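Long-range contacts in adhesion and penetration protein autotransporter (Haemophilus influenzae, PDB 3SYJ), which promotes adherence to and invasion of host cells, self-associates to drive bacterial aggregation, and is probably a serine protease: residues Gln345-Leu350 and Glu366-Val371; Thr391-Val396 and Thr411-Ala416; Val431-Gln436 and Val458-Asp463. All coordinates share one frame; numbering follows the deposited sequence.

Interaction 1 (Gln345-Leu350 and Glu366-Val371)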
loop_
_atom_site.group_PDB
_atom_site.type_symbol
_atom_site.label_atom_id
_atom_site.label_comp_id
_atom_site.label_asym_id
_atom_site.label_seq_id
_atom_site.Cartn_x
_atom_site.Cartn_y
_atom_site.Cartn_z
ATOM N N GLN A 345 -38.249 -45.514 26.493
ATOM C CA GLN A 345 -38.176 -44.097 26.769
ATOM C C GLN A 345 -36.978 -43.682 27.614
ATOM O O GLN A 345 -36.707 -42.557 27.759
ATOM C CB GLN A 345 -39.490 -43.611 27.356
ATOM C CG GLN A 345 -40.626 -43.626 26.347
ATOM C CD GLN A 345 -42.002 -43.389 26.936
ATOM O OE1 GLN A 345 -42.750 -42.575 26.436
ATOM N NE2 GLN A 345 -42.334 -44.086 27.991
ATOM N N LYS A 346 -36.253 -44.635 28.146
ATOM C CA LYS A 346 -35.044 -44.320 28.867
ATOM C C LYS A 346 -33.677 -44.837 28.485
ATOM O O LYS A 346 -32.999 -44.209 27.752
ATOM C CB LYS A 346 -35.213 -44.560 30.360
ATOM C CG LYS A 346 -36.079 -43.549 31.038
ATOM C CD LYS A 346 -36.475 -43.956 32.420
ATOM C CE LYS A 346 -37.323 -42.957 33.178
ATOM N NZ LYS A 346 -37.777 -41.717 32.493
ATOM N N GLN A 347 -33.294 -45.992 28.960
ATOM C CA GLN A 347 -32.279 -46.835 28.386
ATOM C C GLN A 347 -32.636 -48.293 28.421
ATOM O O GLN A 347 -32.574 -48.916 29.435
ATOM C CB GLN A 347 -30.922 -46.618 29.030
ATOM C CG GLN A 347 -29.783 -47.319 28.387
ATOM C CD GLN A 347 -29.263 -46.629 27.147
ATOM O OE1 GLN A 347 -29.371 -45.479 27.018
ATOM N NE2 GLN A 347 -28.674 -47.349 26.291
ATOM N N GLY A 348 -32.951 -48.838 27.266
ATOM C CA GLY A 348 -33.339 -50.231 27.179
ATOM C C GLY A 348 -32.149 -51.146 26.998
ATOM O O GLY A 348 -31.044 -50.704 26.661
ATOM N N SER A 349 -32.375 -52.433 27.225
ATOM C CA SER A 349 -31.318 -53.432 27.123
ATOM C C SER A 349 -31.808 -54.640 26.328
ATOM O O SER A 349 -32.964 -55.056 26.446
ATOM C CB SER A 349 -30.861 -53.882 28.517
ATOM O OG SER A 349 -30.081 -52.881 29.156
ATOM N N LEU A 350 -30.926 -55.196 25.507
ATOM C CA LEU A 350 -31.240 -56.411 24.785
ATOM C C LEU A 350 -30.044 -57.331 24.909
ATOM O O LEU A 350 -28.941 -56.981 24.497
ATOM C CB LEU A 350 -31.546 -56.107 23.315
ATOM C CG LEU A 350 -31.740 -57.349 22.448
ATOM C CD1 LEU A 350 -32.936 -58.199 22.948
ATOM C CD2 LEU A 350 -31.872 -56.985 20.967
ATOM N N GLU A 366 -36.595 -47.835 18.724
ATOM C CA GLU A 366 -37.104 -46.503 19.041
ATOM C C GLU A 366 -36.694 -46.143 20.473
ATOM O O GLU A 366 -37.215 -46.705 21.428
ATOM C CB GLU A 366 -38.623 -46.463 18.876
ATOM C CG GLU A 366 -39.300 -45.283 19.532
ATOM C CD GLU A 366 -39.493 -44.111 18.594
ATOM O OE1 GLU A 366 -40.348 -44.218 17.684
ATOM O OE2 GLU A 366 -38.805 -43.078 18.776
ATOM N N GLY A 367 -35.749 -45.219 20.619
ATOM C CA GLY A 367 -35.187 -44.918 21.923
ATOM C C GLY A 367 -33.815 -45.556 22.070
ATOM O O GLY A 367 -33.395 -46.349 21.226
ATOM N N ASN A 368 -33.106 -45.209 23.138
ATOM C CA ASN A 368 -31.746 -45.698 23.327
ATOM C C ASN A 368 -31.720 -47.134 23.820
ATOM O O ASN A 368 -32.530 -47.519 24.657
ATOM C CB ASN A 368 -30.988 -44.803 24.301
ATOM C CG ASN A 368 -30.998 -43.360 23.874
ATOM O OD1 ASN A 368 -30.830 -43.057 22.694
ATOM N ND2 ASN A 368 -31.207 -42.455 24.830
ATOM N N PHE A 369 -30.793 -47.923 23.287
ATOM C CA PHE A 369 -30.632 -49.314 23.690
ATOM C C PHE A 369 -29.169 -49.701 23.839
ATOM O O PHE A 369 -28.300 -49.187 23.133
ATOM C CB PHE A 369 -31.313 -50.259 22.694
ATOM C CG PHE A 369 -32.779 -50.441 22.945
ATOM C CD1 PHE A 369 -33.690 -49.488 22.526
ATOM C CD2 PHE A 369 -33.245 -51.560 23.614
ATOM C CE1 PHE A 369 -35.046 -49.653 22.766
ATOM C CE2 PHE A 369 -34.599 -51.728 23.865
ATOM C CZ PHE A 369 -35.503 -50.776 23.439
ATOM N N THR A 370 -28.918 -50.615 24.769
ATOM C CA THR A 370 -27.627 -51.270 24.914
ATOM C C THR A 370 -27.844 -52.719 24.526
ATOM O O THR A 370 -28.690 -53.398 25.104
ATOM C CB THR A 370 -27.104 -51.198 26.363
ATOM O OG1 THR A 370 -26.977 -49.823 26.760
ATOM C CG2 THR A 370 -25.747 -51.890 26.484
ATOM N N VAL A 371 -27.104 -53.179 23.524
ATOM C CA VAL A 371 -27.296 -54.519 23.000
ATOM C C VAL A 371 -26.006 -55.284 23.196
ATOM O O VAL A 371 -24.954 -54.906 22.678
ATOM C CB VAL A 371 -27.684 -54.485 21.520
ATOM C CG1 VAL A 371 -28.042 -55.868 21.038
ATOM C CG2 VAL A 371 -28.863 -53.544 21.320
HETATM O O HOH W 1 -34.868 -43.773 25.008
HETATM O O HOH W 2 -30.401 -43.030 27.781
HETATM O O HOH W 3 -27.100 -46.565 23.719
#
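Gln347 crosses Asn368 at about a right angle, and their amide planes lie 19° apart. OE1 of Gln347 meets CB of Asn368 at 3.2 Å. The Gln347 chain leaves with CG anti to the backbone N (chi1 -173°) and bends at chi2. This carries NE2 to Thr370, where it donates to OG1 at 3.0 Å. That bond is bent, and OG1 is tilted 26° from the amide plane. One water joins Gln347 OE1, Asn368 ND2 and Lys346 O. Another links Gln347 NE2 to Phe369 O. OD1 of Asn368 accepts from the backbone N of Thr391.

On the opposite side of the strands, the Phe369 ring lies against Gly348. CA of Gly348 sits over one ring face, 4.1 Å from the centroid, in a CH-pi contact. Leu350 and Val371 lie side by side and point the same way, with CD2 and CG1 4.0 Å apart. Backbone bonds run Gly348 N to Asn368 O, Thr370 N to Gly348 O (2.8 Å) and Leu350 N to Thr370 O. Such in-register parallel pairing, with apolar side chains inside and polar ones outside, is typical of successive coils of a right-handed beta-helix, the fold common among autotransporter passenger domains.

Interaction 2 (Thr391-Val396 and Thr411-Ala416)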
loop_
_atom_site.group_PDB
_atom_site.type_symbol
_atom_site.label_atom_id
_atom_site.label_comp_id
_atom_site.label_asym_id
_atom_site.label_seq_id
_atom_site.Cartn_x
_atom_site.Cartn_y
_atom_site.Cartn_z
ATOM N N THR A 391 -29.968 -43.665 20.096
ATOM C CA THR A 391 -28.655 -44.274 19.970
ATOM C C THR A 391 -28.718 -45.725 20.418
ATOM O O THR A 391 -29.239 -46.040 21.493
ATOM C CB THR A 391 -27.564 -43.520 20.778
ATOM O OG1 THR A 391 -27.434 -42.172 20.299
ATOM C CG2 THR A 391 -26.221 -44.219 20.640
ATOM N N VAL A 392 -28.201 -46.611 19.579
ATOM C CA VAL A 392 -28.165 -48.020 19.909
ATOM C C VAL A 392 -26.719 -48.456 20.021
ATOM O O VAL A 392 -26.002 -48.511 19.027
ATOM C CB VAL A 392 -28.914 -48.889 18.870
ATOM C CG1 VAL A 392 -28.697 -50.369 19.162
ATOM C CG2 VAL A 392 -30.396 -48.572 18.884
ATOM N N THR A 393 -26.289 -48.733 21.249
ATOM C CA THR A 393 -24.949 -49.236 21.490
ATOM C C THR A 393 -24.904 -50.723 21.147
ATOM O O THR A 393 -25.506 -51.545 21.837
ATOM C CB THR A 393 -24.536 -48.994 22.935
ATOM O OG1 THR A 393 -24.706 -47.605 23.244
ATOM C CG2 THR A 393 -23.075 -49.375 23.141
ATOM N N TRP A 394 -24.202 -51.053 20.067
ATOM C CA TRP A 394 -24.260 -52.381 19.469
ATOM C C TRP A 394 -22.980 -53.149 19.757
ATOM O O TRP A 394 -21.947 -52.888 19.150
ATOM C CB TRP A 394 -24.470 -52.252 17.954
ATOM C CG TRP A 394 -24.801 -53.541 17.251
ATOM C CD1 TRP A 394 -23.949 -54.318 16.522
ATOM C CD2 TRP A 394 -26.077 -54.196 17.205
ATOM N NE1 TRP A 394 -24.612 -55.415 16.031
ATOM C CE2 TRP A 394 -25.920 -55.367 16.440
ATOM C CE3 TRP A 394 -27.335 -53.909 17.743
ATOM C CZ2 TRP A 394 -26.970 -56.250 16.200
ATOM C CZ3 TRP A 394 -28.373 -54.785 17.507
ATOM C CH2 TRP A 394 -28.184 -55.944 16.743
ATOM N N LYS A 395 -23.043 -54.094 20.690
ATOM C CA LYS A 395 -21.835 -54.785 21.137
ATOM C C LYS A 395 -21.764 -56.219 20.621
ATOM O O LYS A 395 -21.019 -57.047 21.143
ATOM C CB LYS A 395 -21.746 -54.757 22.662
ATOM C CG LYS A 395 -21.590 -53.352 23.215
ATOM C CD LYS A 395 -21.636 -53.311 24.739
ATOM C CE LYS A 395 -21.465 -51.881 25.236
ATOM N NZ LYS A 395 -21.754 -51.727 26.692
ATOM N N VAL A 396 -22.538 -56.499 19.580
ATOM C CA VAL A 396 -22.658 -57.848 19.053
ATOM C C VAL A 396 -22.029 -57.940 17.675
ATOM O O VAL A 396 -22.324 -57.128 16.798
ATOM C CB VAL A 396 -24.130 -58.257 18.981
ATOM C CG1 VAL A 396 -24.283 -59.565 18.256
ATOM C CG2 VAL A 396 -24.686 -58.372 20.384
ATOM N N THR A 411 -28.516 -43.352 15.505
ATOM C CA THR A 411 -27.113 -43.762 15.594
ATOM C C THR A 411 -26.911 -45.228 16.006
ATOM O O THR A 411 -27.612 -45.745 16.869
ATOM C CB THR A 411 -26.342 -42.848 16.570
ATOM O OG1 THR A 411 -26.369 -41.502 16.077
ATOM C CG2 THR A 411 -24.901 -43.302 16.718
ATOM N N LEU A 412 -25.952 -45.885 15.364
ATOM C CA LEU A 412 -25.549 -47.237 15.714
ATOM C C LEU A 412 -24.119 -47.118 16.203
ATOM O O LEU A 412 -23.212 -46.886 15.412
ATOM C CB LEU A 412 -25.550 -48.132 14.475
ATOM C CG LEU A 412 -26.026 -49.584 14.536
ATOM C CD1 LEU A 412 -25.034 -50.495 13.815
ATOM C CD2 LEU A 412 -26.245 -50.060 15.948
ATOM N N HIS A 413 -23.914 -47.254 17.505
ATOM C CA HIS A 413 -22.576 -47.156 18.068
ATOM C C HIS A 413 -21.973 -48.559 18.163
ATOM O O HIS A 413 -22.261 -49.300 19.092
ATOM C CB HIS A 413 -22.645 -46.461 19.436
ATOM C CG HIS A 413 -21.324 -46.315 20.123
ATOM N ND1 HIS A 413 -20.121 -46.447 19.465
ATOM C CD2 HIS A 413 -21.016 -46.013 21.407
ATOM C CE1 HIS A 413 -19.130 -46.254 20.316
ATOM N NE2 HIS A 413 -19.646 -45.989 21.503
ATOM N N VAL A 414 -21.156 -48.924 17.184
ATOM C CA VAL A 414 -20.567 -50.264 17.137
ATOM C C VAL A 414 -19.425 -50.409 18.136
ATOM O O VAL A 414 -18.440 -49.663 18.091
ATOM C CB VAL A 414 -20.049 -50.599 15.727
ATOM C CG1 VAL A 414 -19.371 -51.973 15.701
ATOM C CG2 VAL A 414 -21.188 -50.544 14.740
ATOM N N GLN A 415 -19.555 -51.382 19.030
ATOM C CA GLN A 415 -18.610 -51.527 20.127
ATOM C C GLN A 415 -18.439 -52.990 20.536
ATOM O O GLN A 415 -18.291 -53.296 21.720
ATOM C CB GLN A 415 -19.095 -50.702 21.324
ATOM C CG GLN A 415 -17.999 -50.019 22.114
ATOM C CD GLN A 415 -18.559 -49.119 23.204
ATOM O OE1 GLN A 415 -18.115 -47.983 23.381
ATOM N NE2 GLN A 415 -19.548 -49.624 23.935
ATOM N N ALA A 416 -18.462 -53.894 19.563
ATOM C CA ALA A 416 -18.259 -55.308 19.856
ATOM C C ALA A 416 -16.769 -55.629 20.024
ATOM O O ALA A 416 -15.913 -54.757 19.851
ATOM C CB ALA A 416 -18.873 -56.163 18.757
#
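Leu412 reaches across to strand 391-394 through a single methyl, CD2. Its CB starts on the same face of the strands as Val392 and Trp394. From there CG turns the branch toward the neighbouring strand, with chi1 at -141°, away from the usual staggered values. CD2 touches both neighbours on that face: it is 3.5 Å from CB of Trp394 and 4.1 Å from CG1 of Val392. It also lies 3.5 Å from the carbonyl O of Val392. The Trp394 indole leads away from this contact, and Val396 CB packs over one face of it, toward the rim. The Trp394 side chain also touches Leu363 and Phe365 of strand 363-366.

The two strands run parallel, and the axes of the short segments 391-394 and 411-414 lie 21° apart. They are adjacent rungs of the right-handed beta-helix that forms the stalk of the passenger domain. Val392, Trp394, Leu412 and Val414 face its interior. Thr391, Thr393, Thr411 and His413 point to the other face, which is partly exposed.

Four backbone bonds hold the rungs together. Val392 N donates to Thr411 O, and His413 N to Val392 O. Trp394 N donates to His413 O at 2.8 Å. Gln415 N closes the series on Trp394 O.

On the outer face, Thr391 and Thr411 lie side by side and point the same way. OG1 of Thr391 is 3.9 Å from CB of Thr411. Past the strands, the Lys395 and Gln415 chains also run alongside each other. CG of Lys395 is 3.6 Å from the carbonyl O of Gln415. CB of the buried Ala416 rests against the carbonyl O of Lys395 at 3.3 Å.

Interaction 3 (Val431-Gln436 and Val458-Asp463); sequences VILEQQ and VQLNDD
Gln459 N donates to Val431 O at 2.9 Å, in a nearly straight bond (N-H...O 170°) lying in the carbonyl plane of Val431. The carbonyl of Gln459 answers in the other direction. It accepts Leu433 N at 2.9 Å, nearly along the C=O axis. Asn461 N then donates to Leu433 O in a longer bond of 3.1 Å. Gln459 O also takes a CA-H...O contact from Ile432.

Inside, Leu433 carries the apolar contact. Its CG stands beside the backbone N (chi1 -55°), and this sends CD1 across to the other strand. CD1 meets CG1 of Val458 and CD2 of Leu460, both at 3.8 Å. Leu433 and Leu460 lie side by side and point the same way, whereas Leu433 and Val458 meet aslant. Ile449 touches both Leu433 and Val458 from strand 449-452. Leucine and valine stacked in this way from coil to coil fill the interior of the right-handed beta-helix, and the two strands here are parallel neighbours on one of its walls.

The outer face is mixed. Ile432 runs alongside Gln459, and its CD1 reaches NE2 at 3.7 Å. The chain of Gln459 is extended alongside Ile432. Its OE1 accepts a hydrogen bond from NZ of Lys430, which should help fix the amide. The other branch of Ile432, CG2, packs against CB of Asn461 at 3.8 Å.

Beyond the strands, Glu434 passes Asn461 at a slant, with CG of Glu434 3.9 Å from CB of Asn461. The Asp462 side chain sets out toward 431-436, and its OD2 forms a salt bridge with NZ of Lys443.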
loop_
_atom_site.group_PDB
_atom_site.type_symbol
_atom_site.label_atom_id
_atom_site.label_comp_id
_atom_site.label_asym_id
_atom_site.label_seq_id
_atom_site.Cartn_x
_atom_site.Cartn_y
_atom_site.Cartn_z
ATOM N N VAL A 431 -23.255 -44.285 12.005
ATOM C CA VAL A 431 -22.635 -45.456 12.586
ATOM C C VAL A 431 -21.323 -44.957 13.144
ATOM O O VAL A 431 -20.514 -44.374 12.415
ATOM C CB VAL A 431 -22.330 -46.513 11.521
ATOM C CG1 VAL A 431 -21.341 -47.538 12.050
ATOM C CG2 VAL A 431 -23.620 -47.177 11.036
ATOM N N ILE A 432 -21.126 -45.154 14.443
ATOM C CA ILE A 432 -19.863 -44.825 15.091
ATOM C C ILE A 432 -19.064 -46.110 15.248
ATOM O O ILE A 432 -19.580 -47.106 15.753
ATOM C CB ILE A 432 -20.094 -44.194 16.481
ATOM C CG1 ILE A 432 -20.917 -42.908 16.351
ATOM C CG2 ILE A 432 -18.776 -43.924 17.162
ATOM C CD1 ILE A 432 -21.339 -42.307 17.685
ATOM N N LEU A 433 -17.815 -46.094 14.798
ATOM C CA LEU A 433 -16.956 -47.266 14.899
ATOM C C LEU A 433 -16.077 -47.192 16.131
ATOM O O LEU A 433 -15.201 -46.333 16.225
ATOM C CB LEU A 433 -16.065 -47.393 13.668
ATOM C CG LEU A 433 -16.785 -47.424 12.320
ATOM C CD1 LEU A 433 -15.763 -47.517 11.198
ATOM C CD2 LEU A 433 -17.762 -48.597 12.286
ATOM N N GLU A 434 -16.315 -48.101 17.072
ATOM C CA GLU A 434 -15.443 -48.236 18.232
ATOM C C GLU A 434 -15.304 -49.690 18.692
ATOM O O GLU A 434 -15.484 -49.982 19.874
ATOM C CB GLU A 434 -15.935 -47.353 19.395
ATOM C CG GLU A 434 -14.800 -46.863 20.299
ATOM C CD GLU A 434 -15.270 -46.086 21.517
ATOM O OE1 GLU A 434 -16.460 -45.720 21.587
ATOM O OE2 GLU A 434 -14.434 -45.842 22.412
ATOM N N GLN A 435 -14.989 -50.601 17.771
ATOM C CA GLN A 435 -14.729 -51.987 18.154
ATOM C C GLN A 435 -13.639 -52.007 19.197
ATOM O O GLN A 435 -12.677 -51.242 19.100
ATOM C CB GLN A 435 -14.238 -52.825 16.973
ATOM C CG GLN A 435 -15.313 -53.391 16.101
ATOM C CD GLN A 435 -16.012 -54.587 16.695
ATOM O OE1 GLN A 435 -15.458 -55.685 16.793
ATOM N NE2 GLN A 435 -17.252 -54.390 17.060
ATOM N N GLN A 436 -13.786 -52.900 20.172
ATOM C CA GLN A 436 -12.758 -53.146 21.177
ATOM C C GLN A 436 -11.905 -54.344 20.782
ATOM O O GLN A 436 -12.418 -55.330 20.256
ATOM C CB GLN A 436 -13.399 -53.463 22.524
ATOM C CG GLN A 436 -14.650 -52.679 22.852
ATOM C CD GLN A 436 -14.355 -51.271 23.316
ATOM O OE1 GLN A 436 -13.956 -50.414 22.527
ATOM N NE2 GLN A 436 -14.566 -51.019 24.604
ATOM N N VAL A 458 -20.380 -42.284 8.644
ATOM C CA VAL A 458 -19.543 -43.146 9.452
ATOM C C VAL A 458 -18.599 -42.256 10.236
ATOM O O VAL A 458 -17.881 -41.450 9.653
ATOM C CB VAL A 458 -18.730 -44.127 8.589
ATOM C CG1 VAL A 458 -17.588 -44.709 9.389
ATOM C CG2 VAL A 458 -19.636 -45.232 8.034
ATOM N N GLN A 459 -18.621 -42.396 11.557
ATOM C CA GLN A 459 -17.800 -41.584 12.452
ATOM C C GLN A 459 -16.777 -42.472 13.162
ATOM O O GLN A 459 -17.122 -43.533 13.690
ATOM C CB GLN A 459 -18.693 -40.870 13.473
ATOM C CG GLN A 459 -17.964 -40.154 14.603
ATOM C CD GLN A 459 -18.933 -39.588 15.627
ATOM O OE1 GLN A 459 -19.911 -38.935 15.274
ATOM N NE2 GLN A 459 -18.669 -39.846 16.906
ATOM N N LEU A 460 -15.520 -42.042 13.161
ATOM C CA LEU A 460 -14.445 -42.830 13.756
ATOM C C LEU A 460 -14.209 -42.423 15.209
ATOM O O LEU A 460 -13.889 -41.267 15.496
ATOM C CB LEU A 460 -13.146 -42.658 12.957
ATOM C CG LEU A 460 -13.215 -42.880 11.444
ATOM C CD1 LEU A 460 -11.817 -42.832 10.817
ATOM C CD2 LEU A 460 -13.900 -44.199 11.135
ATOM N N ASN A 461 -14.358 -43.377 16.120
ATOM C CA ASN A 461 -14.041 -43.130 17.520
ATOM C C ASN A 461 -12.807 -43.890 17.983
ATOM O O ASN A 461 -12.581 -44.034 19.176
ATOM C CB ASN A 461 -15.234 -43.452 18.420
ATOM C CG ASN A 461 -16.188 -42.279 18.563
ATOM O OD1 ASN A 461 -16.923 -42.186 19.540
ATOM N ND2 ASN A 461 -16.170 -41.373 17.591
ATOM N N ASP A 462 -12.006 -44.364 17.032
ATOM C CA ASP A 462 -10.789 -45.107 17.351
ATOM C C ASP A 462 -9.964 -45.335 16.092
ATOM O O ASP A 462 -10.443 -45.113 14.974
ATOM C CB ASP A 462 -11.138 -46.446 18.011
ATOM C CG ASP A 462 -9.927 -47.128 18.658
ATOM O OD1 ASP A 462 -8.857 -46.494 18.796
ATOM O OD2 ASP A 462 -10.051 -48.313 19.035
ATOM N N ASP A 463 -8.718 -45.766 16.271
ATOM C CA ASP A 463 -7.860 -46.093 15.142
ATOM C C ASP A 463 -7.981 -47.569 14.781
ATOM O O ASP A 463 -8.529 -48.368 15.543
ATOM C CB ASP A 463 -6.401 -45.752 15.435
ATOM C CG ASP A 463 -6.202 -44.290 15.772
ATOM O OD1 ASP A 463 -6.746 -43.425 15.054
ATOM O OD2 ASP A 463 -5.497 -43.998 16.759
HETATM O O HOH W 4 -11.329 -49.849 20.543
#

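In the fold
The three contacts follow one another along the chain and along one wall of the beta-helix. Interactions 1 and 2 have centres 11 Å apart and meet directly. Phe369 O is 2.8 Å from Thr393 N, a probable hydrogen bond, and Val371 packs on Val392 and Trp394. Interactions 2 and 3, with centres 10 Å apart, join through probable backbone bonds from Val414 N to Ile432 O and from Glu434 N to Val414 O. Interactions 1 and 3 do not touch: their centres lie 20 Å apart and their nearest atoms about 10 Å. All three lie away from the proposed catalytic Ser218 in the protease domain.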